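Local coordinates for beta-glucosidase (Chaetomella raphigera, PDB 6JXG), which probably hydrolyses terminal, non-reducing beta-D-glucosyl residues, releasing beta-D-glucose in the breakdown of cellulose, at residues D58-I63 and N123-S128; Y182-A187 and R672-Y677; V479-N482 and P486-L489; D491-S496 and P569-G574; I636-S641 and P647-G652. One frame throughout, in Å; residues are numbered along the deposited sequence.

Contact 1 (D58-I63 and N123-S128)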
# COMPACT_ATOMS: atom_id res chain seq x y z
N ASP A 58 -0.75 15.07 3.53
CA ASP A 58 -1.28 13.80 2.93
C ASP A 58 -1.04 13.84 1.39
O ASP A 58 -0.77 14.92 0.78
CB ASP A 58 -2.77 13.68 3.17
CG ASP A 58 -3.15 13.29 4.58
OD1 ASP A 58 -2.44 12.43 5.10
OD2 ASP A 58 -4.15 13.84 5.13
N GLY A 59 -1.06 12.71 0.71
CA GLY A 59 -1.21 11.40 1.32
C GLY A 59 -0.37 10.43 0.52
O GLY A 59 0.51 10.83 -0.22
N PRO A 60 -0.62 9.12 0.67
CA PRO A 60 0.25 8.10 0.06
C PRO A 60 0.31 8.02 -1.46
O PRO A 60 1.34 7.55 -1.98
CB PRO A 60 -0.25 6.75 0.71
CG PRO A 60 -0.99 7.22 1.97
CD PRO A 60 -1.58 8.53 1.62
N LEU A 61 -0.72 8.49 -2.19
CA LEU A 61 -0.77 8.29 -3.63
C LEU A 61 -0.72 9.60 -4.39
O LEU A 61 -0.92 9.62 -5.60
CB LEU A 61 -2.02 7.50 -4.01
CG LEU A 61 -3.39 8.03 -3.64
CD1 LEU A 61 -3.78 9.37 -4.28
CD2 LEU A 61 -4.49 7.03 -3.95
N GLY A 62 -0.48 10.68 -3.69
CA GLY A 62 -0.42 12.00 -4.30
C GLY A 62 -0.65 13.08 -3.28
O GLY A 62 -1.17 12.81 -2.16
N ILE A 63 -0.36 14.32 -3.69
CA ILE A 63 -0.47 15.44 -2.74
C ILE A 63 -1.95 15.75 -2.57
O ILE A 63 -2.68 15.97 -3.60
CB ILE A 63 0.19 16.71 -3.29
CG1 ILE A 63 1.58 16.44 -3.85
CG2 ILE A 63 0.19 17.79 -2.19
CD1 ILE A 63 2.53 15.71 -2.93
N ASN A 123 -7.59 -0.67 2.91
CA ASN A 123 -6.57 -1.64 2.49
C ASN A 123 -5.92 -1.32 1.15
O ASN A 123 -4.76 -1.52 0.96
CB ASN A 123 -7.14 -3.08 2.47
CG ASN A 123 -7.58 -3.56 3.83
OD1 ASN A 123 -7.23 -2.98 4.83
ND2 ASN A 123 -8.29 -4.68 3.85
N TRP A 124 -6.70 -0.75 0.27
CA TRP A 124 -6.23 -0.15 -1.00
C TRP A 124 -5.11 0.87 -0.92
O TRP A 124 -4.29 0.99 -1.88
CB TRP A 124 -7.41 0.43 -1.80
CG TRP A 124 -8.14 1.50 -1.12
CD1 TRP A 124 -9.15 1.35 -0.24
CD2 TRP A 124 -7.80 2.90 -1.14
NE1 TRP A 124 -9.55 2.61 0.22
CE2 TRP A 124 -8.71 3.56 -0.31
CE3 TRP A 124 -6.84 3.65 -1.83
CZ2 TRP A 124 -8.71 4.98 -0.14
CZ3 TRP A 124 -6.80 5.08 -1.65
CH2 TRP A 124 -7.74 5.72 -0.82
N GLU A 125 -4.98 1.55 0.22
CA GLU A 125 -3.88 2.47 0.40
C GLU A 125 -2.54 1.77 0.63
O GLU A 125 -1.45 2.36 0.40
CB GLU A 125 -4.11 3.35 1.65
CG GLU A 125 -5.37 4.20 1.69
CD GLU A 125 -5.25 5.41 2.60
OE1 GLU A 125 -4.28 6.22 2.45
OE2 GLU A 125 -6.14 5.60 3.46
N GLY A 126 -2.63 0.52 1.09
CA GLY A 126 -1.50 -0.28 1.48
C GLY A 126 -0.92 -1.17 0.39
O GLY A 126 -1.15 -0.97 -0.78
N PHE A 127 -0.13 -2.17 0.84
CA PHE A 127 0.76 -2.95 -0.00
C PHE A 127 0.60 -4.46 0.20
O PHE A 127 1.56 -5.24 0.08
CB PHE A 127 2.22 -2.55 0.26
CG PHE A 127 2.61 -1.21 -0.28
CD1 PHE A 127 2.22 -0.78 -1.59
CD2 PHE A 127 3.51 -0.42 0.43
CE1 PHE A 127 2.67 0.42 -2.10
CE2 PHE A 127 3.95 0.80 -0.10
CZ PHE A 127 3.54 1.22 -1.32
N SER A 128 -0.61 -4.85 0.55
CA SER A 128 -1.06 -6.29 0.63
C SER A 128 -0.94 -6.94 1.99
O SER A 128 -0.10 -6.57 2.80
CB SER A 128 -0.40 -7.18 -0.42
OG SER A 128 0.76 -7.79 0.04
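The carboxylate of Glu125 is fixed through OE2, in a salt bridge with Arg122 NE, while OE1 rests against the ring of Pro60, 3.5 Å from its CG and nearly as close to CD. One residue back, Trp124 presents the edge of its indole to Leu61, whose CD2 lies close to the ring plane at 3.8 Å from CZ3. The Glu125 side chain, extended beyond CG, runs past the indole with its CG 3.6 Å above one face, near the rim. Pro60 and Leu61 can both face this way because they form the middle of a type I turn from Gly59 to Gly62, whose ends are joined by a bond from Gly59 N to Gly62 O (2.9 Å), entered through a cis peptide between Asp58 and Gly59. Opposite them, residues 123-125 make a short 3-10 turn, with Gly126 N bonded to Asn123 O. All four touching residues are buried. The two loops follow neighbouring parallel strands, 55-57 and 105-106, and so meet at the C-terminal strand ends of the TIM-barrel-type N-terminal domain of family 3, the end where such barrels carry their active sites.

Contact 2 (Y182-A187 and R672-Y677)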
# COMPACT_ATOMS: atom_id res chain seq x y z
N TYR A 182 2.49 -8.32 11.11
CA TYR A 182 2.15 -6.90 11.12
C TYR A 182 3.36 -5.95 11.25
O TYR A 182 3.44 -4.93 10.61
CB TYR A 182 1.05 -6.60 12.21
CG TYR A 182 -0.18 -7.41 11.94
CD1 TYR A 182 -1.02 -7.06 10.91
CD2 TYR A 182 -0.37 -8.67 12.56
CE1 TYR A 182 -2.14 -7.85 10.60
CE2 TYR A 182 -1.44 -9.47 12.21
CZ TYR A 182 -2.34 -9.07 11.23
OH TYR A 182 -3.45 -9.86 10.81
N LEU A 183 4.31 -6.30 12.07
CA LEU A 183 5.57 -5.52 12.21
C LEU A 183 6.51 -5.55 11.00
O LEU A 183 7.25 -4.58 10.73
CB LEU A 183 6.31 -5.97 13.48
CG LEU A 183 7.47 -5.04 13.89
CD1 LEU A 183 6.92 -3.68 14.28
CD2 LEU A 183 8.27 -5.71 15.03
N TRP A 184 6.47 -6.67 10.27
CA TRP A 184 7.45 -6.95 9.28
C TRP A 184 7.65 -5.79 8.22
O TRP A 184 8.75 -5.31 7.98
CB TRP A 184 7.12 -8.27 8.67
CG TRP A 184 8.03 -8.71 7.57
CD1 TRP A 184 8.22 -8.14 6.35
CD2 TRP A 184 8.88 -9.90 7.60
NE1 TRP A 184 9.14 -8.88 5.61
CE2 TRP A 184 9.58 -9.94 6.38
CE3 TRP A 184 9.06 -10.91 8.53
CZ2 TRP A 184 10.45 -10.97 6.06
CZ3 TRP A 184 9.99 -11.95 8.24
CH2 TRP A 184 10.63 -11.98 7.00
N PRO A 185 6.54 -5.24 7.70
CA PRO A 185 6.76 -4.11 6.79
C PRO A 185 7.26 -2.86 7.46
O PRO A 185 7.96 -2.08 6.81
CB PRO A 185 5.42 -3.83 6.18
CG PRO A 185 4.48 -4.79 6.81
CD PRO A 185 5.17 -5.75 7.70
N PHE A 186 6.92 -2.65 8.73
CA PHE A 186 7.51 -1.52 9.44
C PHE A 186 9.00 -1.71 9.66
O PHE A 186 9.80 -0.77 9.53
CB PHE A 186 6.81 -1.23 10.76
CG PHE A 186 5.49 -0.55 10.59
CD1 PHE A 186 5.42 0.82 10.40
CD2 PHE A 186 4.31 -1.30 10.60
CE1 PHE A 186 4.23 1.48 10.28
CE2 PHE A 186 3.10 -0.64 10.48
CZ PHE A 186 3.05 0.78 10.36
N ALA A 187 9.41 -2.95 9.91
CA ALA A 187 10.87 -3.22 10.05
C ALA A 187 11.60 -2.95 8.75
O ALA A 187 12.68 -2.29 8.76
CB ALA A 187 11.10 -4.66 10.55
N ARG A 672 18.80 -13.35 5.75
CA ARG A 672 18.68 -14.25 6.87
C ARG A 672 17.29 -14.22 7.47
O ARG A 672 16.74 -15.26 7.84
CB ARG A 672 19.76 -13.87 7.95
CG ARG A 672 19.67 -14.70 9.22
CD ARG A 672 20.98 -14.83 10.07
NE ARG A 672 21.98 -13.94 9.58
CZ ARG A 672 23.15 -14.19 9.03
NH1 ARG A 672 23.71 -15.36 8.93
NH2 ARG A 672 23.79 -13.15 8.60
N LYS A 673 16.70 -13.02 7.60
CA LYS A 673 15.35 -12.86 8.14
C LYS A 673 14.31 -13.64 7.35
O LYS A 673 13.34 -14.10 7.91
CB LYS A 673 14.94 -11.37 8.17
CG LYS A 673 13.76 -11.14 9.07
CD LYS A 673 13.40 -9.63 9.16
CE LYS A 673 12.31 -9.35 10.16
NZ LYS A 673 11.92 -7.91 10.27
N ASP A 674 14.53 -13.79 6.06
CA ASP A 674 13.56 -14.45 5.19
C ASP A 674 13.47 -15.95 5.50
O ASP A 674 12.46 -16.59 5.15
CB ASP A 674 13.95 -14.24 3.74
CG ASP A 674 13.78 -12.80 3.29
OD1 ASP A 674 12.77 -12.23 3.77
OD2 ASP A 674 14.64 -12.26 2.52
N LEU A 675 14.51 -16.45 6.17
CA LEU A 675 14.64 -17.84 6.55
C LEU A 675 14.54 -18.06 8.05
O LEU A 675 14.87 -19.15 8.53
CB LEU A 675 15.99 -18.39 6.07
CG LEU A 675 16.19 -18.32 4.56
CD1 LEU A 675 17.63 -18.63 4.22
CD2 LEU A 675 15.26 -19.26 3.81
N SER A 676 13.91 -17.11 8.75
CA SER A 676 13.80 -17.14 10.19
C SER A 676 12.38 -17.13 10.66
O SER A 676 11.39 -16.92 9.88
CB SER A 676 14.49 -15.90 10.78
OG SER A 676 15.85 -15.91 10.44
N TYR A 677 12.25 -17.31 11.94
CA TYR A 677 10.96 -17.19 12.62
C TYR A 677 11.21 -16.54 13.95
O TYR A 677 12.35 -16.62 14.50
CB TYR A 677 10.25 -18.54 12.74
CG TYR A 677 10.94 -19.51 13.72
CD1 TYR A 677 10.67 -19.47 15.09
CD2 TYR A 677 11.90 -20.37 13.27
CE1 TYR A 677 11.30 -20.32 15.98
CE2 TYR A 677 12.55 -21.25 14.15
CZ TYR A 677 12.25 -21.23 15.48
OH TYR A 677 12.94 -22.12 16.29
O HOH W 1 11.20 -7.05 7.81
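Lys673 lays the end of its chain over one face of the Trp184 indole, with CG at the CH2/CZ3 rim. Every torsion of the lysine is extended, beginning with CG anti to the backbone N (chi1 -163°), which brings the straight chain in past the rim so that CE and NZ lie over the ring, the two side chains running antiparallel alongside each other. CE makes a CH-pi contact 4.1 Å from the centroid of the six-membered ring of Trp184, and NZ, 4.8 Å from that centroid and 22° off the normal, adds a cation-pi interaction. From its place over the face NZ also touches Ala187 CB, at 3.4 Å. A water on the same face of the indole accepts from Lys673 NZ at 2.7 Å and donates to Trp184 O at 3.0 Å, tying the lysine to the backbone of helix 184-191. At the edge of the ring, Asp674 OD1 lies near the indole plane, 3.5 Å from CZ2, with the carboxylate turned 29° to the ring; its charge is met by a salt bridge to Arg671 NH2. The 3-10 turn bearing Lys673 and Asp674 is braced by Arg672 O, which takes Leu675 N and Ser676 OG from opposite faces of its carbonyl plane. Trp184 also packs on Pro131 and Asp674 on Tyr132, both at helix 131-147. The contact is thus a buried domain interface, in which a tryptophan of the barrel-type N-terminal domain is clasped by a loop of the fibronectin type III-like domain, as fits the multidomain architecture of family 3 glucosidases.

Contact 3 (V479-N482 and P486-L489)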
# COMPACT_ATOMS: atom_id res chain seq x y z
N VAL A 479 -15.92 -8.63 -18.72
CA VAL A 479 -16.16 -7.89 -17.48
C VAL A 479 -14.88 -7.16 -17.04
O VAL A 479 -13.86 -7.77 -16.82
CB VAL A 479 -16.64 -8.80 -16.33
CG1 VAL A 479 -16.90 -8.02 -15.06
CG2 VAL A 479 -17.89 -9.56 -16.75
N VAL A 480 -14.97 -5.85 -16.92
CA VAL A 480 -13.91 -4.99 -16.30
C VAL A 480 -14.32 -4.61 -14.90
O VAL A 480 -15.38 -3.99 -14.74
CB VAL A 480 -13.64 -3.74 -17.13
CG1 VAL A 480 -12.62 -2.84 -16.45
CG2 VAL A 480 -13.17 -4.19 -18.48
N ILE A 481 -13.44 -4.89 -13.91
CA ILE A 481 -13.76 -4.63 -12.56
C ILE A 481 -12.75 -3.67 -11.98
O ILE A 481 -11.55 -3.99 -12.00
CB ILE A 481 -13.73 -5.92 -11.74
CG1 ILE A 481 -14.68 -6.96 -12.28
CG2 ILE A 481 -14.12 -5.65 -10.28
CD1 ILE A 481 -14.72 -8.23 -11.43
N ASN A 482 -13.24 -2.51 -11.49
CA ASN A 482 -12.40 -1.56 -10.75
C ASN A 482 -12.77 -1.66 -9.26
O ASN A 482 -13.78 -1.10 -8.83
CB ASN A 482 -12.60 -0.14 -11.31
CG ASN A 482 -11.96 0.06 -12.65
OD1 ASN A 482 -10.69 0.17 -12.77
ND2 ASN A 482 -12.77 0.10 -13.68
N PRO A 486 -10.65 -7.60 -2.71
CA PRO A 486 -11.31 -8.85 -3.09
C PRO A 486 -12.82 -8.70 -3.19
O PRO A 486 -13.48 -7.97 -2.40
CB PRO A 486 -10.97 -9.79 -1.93
CG PRO A 486 -9.79 -9.21 -1.25
CD PRO A 486 -9.79 -7.76 -1.53
N LEU A 487 -13.36 -9.41 -4.16
CA LEU A 487 -14.77 -9.57 -4.33
C LEU A 487 -15.03 -11.09 -4.59
O LEU A 487 -14.21 -11.78 -5.17
CB LEU A 487 -15.30 -8.77 -5.51
CG LEU A 487 -15.20 -7.27 -5.42
CD1 LEU A 487 -15.49 -6.62 -6.73
CD2 LEU A 487 -16.25 -6.88 -4.36
N ILE A 488 -16.23 -11.54 -4.25
CA ILE A 488 -16.66 -12.89 -4.58
C ILE A 488 -17.28 -12.77 -5.98
O ILE A 488 -18.20 -12.00 -6.20
CB ILE A 488 -17.68 -13.42 -3.53
CG1 ILE A 488 -17.13 -13.30 -2.11
CG2 ILE A 488 -18.17 -14.83 -3.89
CD1 ILE A 488 -15.87 -14.12 -1.81
N LEU A 489 -16.75 -13.55 -6.90
CA LEU A 489 -17.08 -13.46 -8.29
C LEU A 489 -17.88 -14.68 -8.77
O LEU A 489 -18.16 -14.76 -9.97
CB LEU A 489 -15.83 -13.32 -9.11
CG LEU A 489 -14.93 -12.13 -8.77
CD1 LEU A 489 -13.72 -12.05 -9.70
CD2 LEU A 489 -15.77 -10.89 -8.92
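Ile481 packs closely against Leu487 and Leu489 with two different branches, whereas the backbones behind these side chains stay well apart, the CA atoms of Ile481 and Leu487 being 9.7 Å from each other. The CG2 methyl of Ile481 meets CD1 of Leu487 at 3.9 Å, where the two side chains lie side by side, pointing opposite ways. The longer branch serves the other leucine: with chi2 at -177°, CD1 of Ile481 is carried straight out from the strand and meets CD2 of Leu489 tip to tip, at 3.8 Å. One isoleucine therefore bridges two leucines spaced two residues apart in an extended stretch. Between them in sequence, Ile488 turns to the far side of the 486-489 segment and is partly exposed there, so this stretch has a tight inner side and a looser outer one. The strand alternates likewise: Val480 and Asn482 project to the opposite side of the sheet, where Asn482 ND2 is bonded to Asp358. Around the tight part, Ile436 of strand 431-438 and Ile501 and Trp503 of strand 498-503 close in on Ile481, and Trp503 also touches Leu487. Backbone bonds such as those of Ile481 with Val502 and Val480 with Val434 tie strand 477-483 into its sheet. Leu489 stands at the N-cap position of helix 490-493, which leads on to the parallel strand 498-503. Since methyl groups make the contact, strand and connection of this alpha/beta domain are probably held here by burial and close fit, without the directional constraint of a polar bond.

Contact 4 (D491-S496 and P569-G574)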
# COMPACT_ATOMS: atom_id res chain seq x y z
N ASP A 491 -21.01 -15.56 -8.74
CA ASP A 491 -22.16 -15.27 -9.61
C ASP A 491 -21.80 -14.85 -11.02
O ASP A 491 -22.56 -15.14 -12.01
CB ASP A 491 -23.03 -14.15 -9.01
CG ASP A 491 -23.71 -14.58 -7.75
OD1 ASP A 491 -23.82 -15.80 -7.55
OD2 ASP A 491 -24.04 -13.70 -6.91
N ILE A 492 -20.68 -14.14 -11.17
CA ILE A 492 -20.27 -13.67 -12.47
C ILE A 492 -19.71 -14.84 -13.26
O ILE A 492 -20.08 -15.01 -14.43
CB ILE A 492 -19.27 -12.51 -12.35
CG1 ILE A 492 -20.08 -11.32 -11.87
CG2 ILE A 492 -18.53 -12.30 -13.67
CD1 ILE A 492 -19.25 -10.09 -11.55
N LEU A 493 -18.88 -15.66 -12.62
CA LEU A 493 -18.25 -16.80 -13.23
C LEU A 493 -19.22 -17.91 -13.71
O LEU A 493 -18.92 -18.66 -14.64
CB LEU A 493 -17.26 -17.41 -12.23
CG LEU A 493 -15.96 -16.60 -11.97
CD1 LEU A 493 -15.26 -17.10 -10.73
CD2 LEU A 493 -15.05 -16.60 -13.17
N ALA A 494 -20.37 -17.96 -13.10
CA ALA A 494 -21.40 -18.93 -13.46
C ALA A 494 -22.06 -18.58 -14.77
O ALA A 494 -22.84 -19.34 -15.26
CB ALA A 494 -22.44 -19.03 -12.36
N LEU A 495 -21.73 -17.43 -15.35
CA LEU A 495 -22.33 -17.01 -16.60
C LEU A 495 -21.55 -17.46 -17.78
O LEU A 495 -20.42 -17.02 -17.97
CB LEU A 495 -22.48 -15.48 -16.63
CG LEU A 495 -23.34 -14.91 -15.50
CD1 LEU A 495 -23.09 -13.39 -15.36
CD2 LEU A 495 -24.84 -15.17 -15.76
N SER A 496 -22.13 -18.33 -18.61
CA SER A 496 -21.34 -18.88 -19.70
C SER A 496 -20.95 -17.83 -20.76
O SER A 496 -19.93 -17.96 -21.39
CB SER A 496 -22.08 -20.06 -20.34
OG SER A 496 -23.24 -19.51 -20.94
N PRO A 569 -9.18 -21.48 -3.11
CA PRO A 569 -9.71 -20.18 -3.41
C PRO A 569 -10.24 -20.25 -4.80
O PRO A 569 -9.97 -21.26 -5.50
CB PRO A 569 -8.45 -19.27 -3.32
CG PRO A 569 -7.24 -20.16 -3.42
CD PRO A 569 -7.72 -21.57 -3.19
N ARG A 570 -10.88 -19.18 -5.28
CA ARG A 570 -11.23 -19.11 -6.68
C ARG A 570 -10.03 -18.67 -7.48
O ARG A 570 -9.64 -19.34 -8.44
CB ARG A 570 -12.41 -18.23 -6.89
CG ARG A 570 -12.70 -17.92 -8.35
CD ARG A 570 -12.92 -19.23 -9.15
NE ARG A 570 -14.12 -19.90 -8.71
CZ ARG A 570 -14.38 -21.20 -8.86
NH1 ARG A 570 -13.53 -22.01 -9.46
NH2 ARG A 570 -15.51 -21.70 -8.40
N PHE A 571 -9.41 -17.55 -7.09
CA PHE A 571 -8.15 -17.12 -7.67
C PHE A 571 -7.21 -16.86 -6.48
O PHE A 571 -7.55 -16.07 -5.58
CB PHE A 571 -8.35 -15.87 -8.49
CG PHE A 571 -9.37 -16.04 -9.60
CD1 PHE A 571 -9.11 -16.93 -10.63
CD2 PHE A 571 -10.53 -15.28 -9.62
CE1 PHE A 571 -10.05 -17.09 -11.69
CE2 PHE A 571 -11.43 -15.42 -10.66
CZ PHE A 571 -11.19 -16.34 -11.68
N GLU A 572 -6.08 -17.58 -6.47
CA GLU A 572 -5.14 -17.50 -5.39
C GLU A 572 -4.27 -16.24 -5.40
O GLU A 572 -4.06 -15.58 -6.45
CB GLU A 572 -4.26 -18.76 -5.40
CG GLU A 572 -3.30 -18.84 -6.57
CD GLU A 572 -3.83 -19.51 -7.85
OE1 GLU A 572 -5.05 -19.70 -8.00
OE2 GLU A 572 -2.98 -19.81 -8.71
N PHE A 573 -3.73 -15.93 -4.24
CA PHE A 573 -2.66 -14.94 -4.12
C PHE A 573 -1.57 -15.26 -5.15
O PHE A 573 -1.15 -16.39 -5.25
CB PHE A 573 -2.11 -14.95 -2.71
CG PHE A 573 -0.92 -14.03 -2.46
CD1 PHE A 573 -1.09 -12.68 -2.06
CD2 PHE A 573 0.37 -14.50 -2.66
CE1 PHE A 573 -0.01 -11.84 -1.85
CE2 PHE A 573 1.46 -13.66 -2.41
CZ PHE A 573 1.28 -12.33 -1.99
N GLY A 574 -1.16 -14.23 -5.89
CA GLY A 574 -0.09 -14.34 -6.87
C GLY A 574 -0.51 -14.83 -8.22
O GLY A 574 0.30 -14.96 -9.14
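The Phe571 ring carries Arg570 CG over one face, 3.6 Å above its plane and displaced toward the rim, while Leu493 CD2 comes up to its edge, 4.1 Å from CZ and near the ring plane. Beyond the two segments, Tyr575 meets the phenyl group with its ring at about 20° to it. The second flat group, the Arg570 guanidinium, has Leu493 CD1 approaching obliquely, 3.6 Å from NE. Leu493 divides its methyls: CD1 lies chiefly alongside the arginine, closest to Arg570 CD at 3.5 Å, and CD2 goes to the phenylalanine. The arginine offers its methylenes to this leucine because its chain bends twice, at chi2 (57°) and chi3 (66°), folding beside it instead of running straight outward. Its polar end turns to Glu490, just ahead of segment 491-496, where NH2 forms a salt bridge with OE2. That two consecutive residues, Arg570 and Phe571, both point at the leucine follows from a classic beta bulge, in which both face Ile533 and bond to its backbone. Burial is graded: Phe571 is buried, packing also on Leu337 and Thr338 of strand 335-339, whereas Leu493 and Arg570 are partly exposed. Chemically, the contact is amphipathic at the arginine, with methylenes on leucine and guanidinium on glutamate. Since Glu490 and Leu493 belong to the same short helix, 490-493, a salt bridge and an apolar contact together fasten one arginine to that helix, and the charge is paired at the margin of the hydrophobic patch.

Contact 5 (I636-S641 and P647-G652)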
# COMPACT_ATOMS: atom_id res chain seq x y z
N ILE A 636 8.62 -20.28 0.60
CA ILE A 636 9.47 -21.10 1.45
C ILE A 636 8.64 -21.81 2.50
O ILE A 636 7.70 -21.24 3.08
CB ILE A 636 10.53 -20.23 2.08
CG1 ILE A 636 11.45 -19.80 0.92
CG2 ILE A 636 11.25 -20.95 3.21
CD1 ILE A 636 12.74 -19.19 1.32
N GLY A 637 8.96 -23.08 2.72
CA GLY A 637 8.34 -23.87 3.78
C GLY A 637 9.41 -24.11 4.80
O GLY A 637 10.54 -24.42 4.44
N LEU A 638 9.11 -23.87 6.06
CA LEU A 638 10.13 -24.03 7.09
C LEU A 638 10.28 -25.48 7.51
O LEU A 638 9.35 -26.25 7.45
CB LEU A 638 9.71 -23.23 8.32
CG LEU A 638 10.20 -21.84 8.60
CD1 LEU A 638 11.00 -21.08 7.51
CD2 LEU A 638 9.04 -21.09 9.19
N PRO A 639 11.47 -25.86 7.99
CA PRO A 639 11.64 -27.24 8.48
C PRO A 639 10.77 -27.59 9.70
O PRO A 639 10.28 -26.69 10.45
CB PRO A 639 13.12 -27.29 8.85
CG PRO A 639 13.50 -25.92 9.12
CD PRO A 639 12.63 -25.01 8.27
N GLY A 640 10.61 -28.91 9.96
CA GLY A 640 9.91 -29.38 11.14
C GLY A 640 10.53 -28.94 12.46
O GLY A 640 9.83 -28.85 13.44
N SER A 641 11.82 -28.55 12.48
CA SER A 641 12.43 -27.93 13.69
C SER A 641 11.77 -26.62 14.15
O SER A 641 11.77 -26.31 15.33
CB SER A 641 13.94 -27.74 13.55
OG SER A 641 14.30 -26.93 12.44
N PRO A 647 2.25 -23.11 5.54
CA PRO A 647 3.01 -24.05 4.68
C PRO A 647 3.93 -23.39 3.68
O PRO A 647 5.00 -23.90 3.49
CB PRO A 647 1.93 -24.84 3.94
CG PRO A 647 0.66 -24.56 4.66
CD PRO A 647 0.80 -23.35 5.51
N LYS A 648 3.54 -22.22 3.16
CA LYS A 648 4.28 -21.50 2.12
C LYS A 648 4.26 -20.01 2.52
O LYS A 648 3.19 -19.43 2.87
CB LYS A 648 3.54 -21.61 0.75
CG LYS A 648 3.85 -22.83 -0.12
CD LYS A 648 3.02 -22.89 -1.41
CE LYS A 648 1.56 -23.25 -1.09
NZ LYS A 648 0.62 -23.66 -2.15
N GLN A 649 5.40 -19.36 2.43
CA GLN A 649 5.44 -17.89 2.68
C GLN A 649 6.27 -17.26 1.59
O GLN A 649 7.41 -17.69 1.34
CB GLN A 649 6.16 -17.65 3.99
CG GLN A 649 5.32 -18.04 5.17
CD GLN A 649 5.90 -17.53 6.44
OE1 GLN A 649 5.57 -16.44 6.88
NE2 GLN A 649 6.77 -18.29 7.04
N LEU A 650 5.73 -16.23 0.95
CA LEU A 650 6.42 -15.56 -0.11
C LEU A 650 7.71 -15.01 0.42
O LEU A 650 7.67 -14.32 1.43
CB LEU A 650 5.59 -14.39 -0.64
CG LEU A 650 6.14 -13.75 -1.90
CD1 LEU A 650 6.09 -14.57 -3.16
CD2 LEU A 650 5.63 -12.32 -2.15
N ARG A 651 8.83 -15.35 -0.23
CA ARG A 651 10.13 -14.77 0.12
C ARG A 651 10.96 -14.29 -1.05
O ARG A 651 12.18 -13.95 -0.89
CB ARG A 651 10.94 -15.76 1.02
CG ARG A 651 10.28 -16.11 2.34
CD ARG A 651 10.15 -14.93 3.30
NE ARG A 651 9.93 -15.31 4.68
CZ ARG A 651 8.95 -14.91 5.47
NH1 ARG A 651 8.00 -14.07 5.04
NH2 ARG A 651 8.91 -15.34 6.70
N GLY A 652 10.34 -14.18 -2.21
CA GLY A 652 11.05 -13.66 -3.38
C GLY A 652 10.09 -13.48 -4.54
O GLY A 652 9.12 -14.20 -4.64
O HOH W 2 6.96 -20.93 5.66
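Ile636 and Arg651 cross at about a right angle, the isoleucine pressing its CD1 on the base of the arginine, 3.9 Å from CB, with CG slightly farther off. Arg651 bends at chi2 (-65°), which brings its guanidinium back over its neighbour two residues earlier: Gln649 CB lies 4.1 Å from that plane, above its centre. The group is turned so that NE bonds to Asp674 O. Gln649, extended beyond CG, projects from the same sheet face as Ile636; Leu638 comes across its amide end at a slant, CD2 4.2 Å from NE2, and its OE1 accepts from Arg560 NH2. Under these side chains Ile636 and Gln649 form an antiparallel hydrogen-bonded pair, with Ile636 N to Gln649 O at 3.0 Å, nearly straight at 162°, and Gln649 N to Ile636 O equally long but more bent (141°). A water donates to Ile636 O at 2.7 Å and accepts from Gln649 NE2 at 3.0 Å, linking the amide end to the backbone of its own partner. Farther along, Arg651 and Gly652 both face Leu634, a classic beta bulge. The contact lies at the loop end of the hairpin 628-637/649-658 in the fibronectin type III-like domain: strand 628-637 is flanked on its other side by strand 692-698, whose Leu695 touches Ile636, while helix 559-564 packs on Pro647 and Arg651.

In the fold
Contacts 2 and 5 adjoin, their centres 13 Å apart: Arg651 CZ of contact 5 lies 3.7 Å from Trp184 CH2, and Arg651 NE reaches Asp674 O of contact 2, so the hairpin is bonded to the loop that meets the barrel-type domain. Contacts 3 and 4 are also neighbours, with centres 9 Å apart in the C-terminal alpha/beta domain, where Leu489 CD1 packs on Phe571 CE2 at 4.2 Å. The centre of contact 1 is about 5 Å from the chain's centre; its nearest atoms are about 5 Å from contact 4 and about 6 Å from contacts 2 and 3. Bound sugars are attached glycans; contact 1 is probably closest to the active-site end of the barrel.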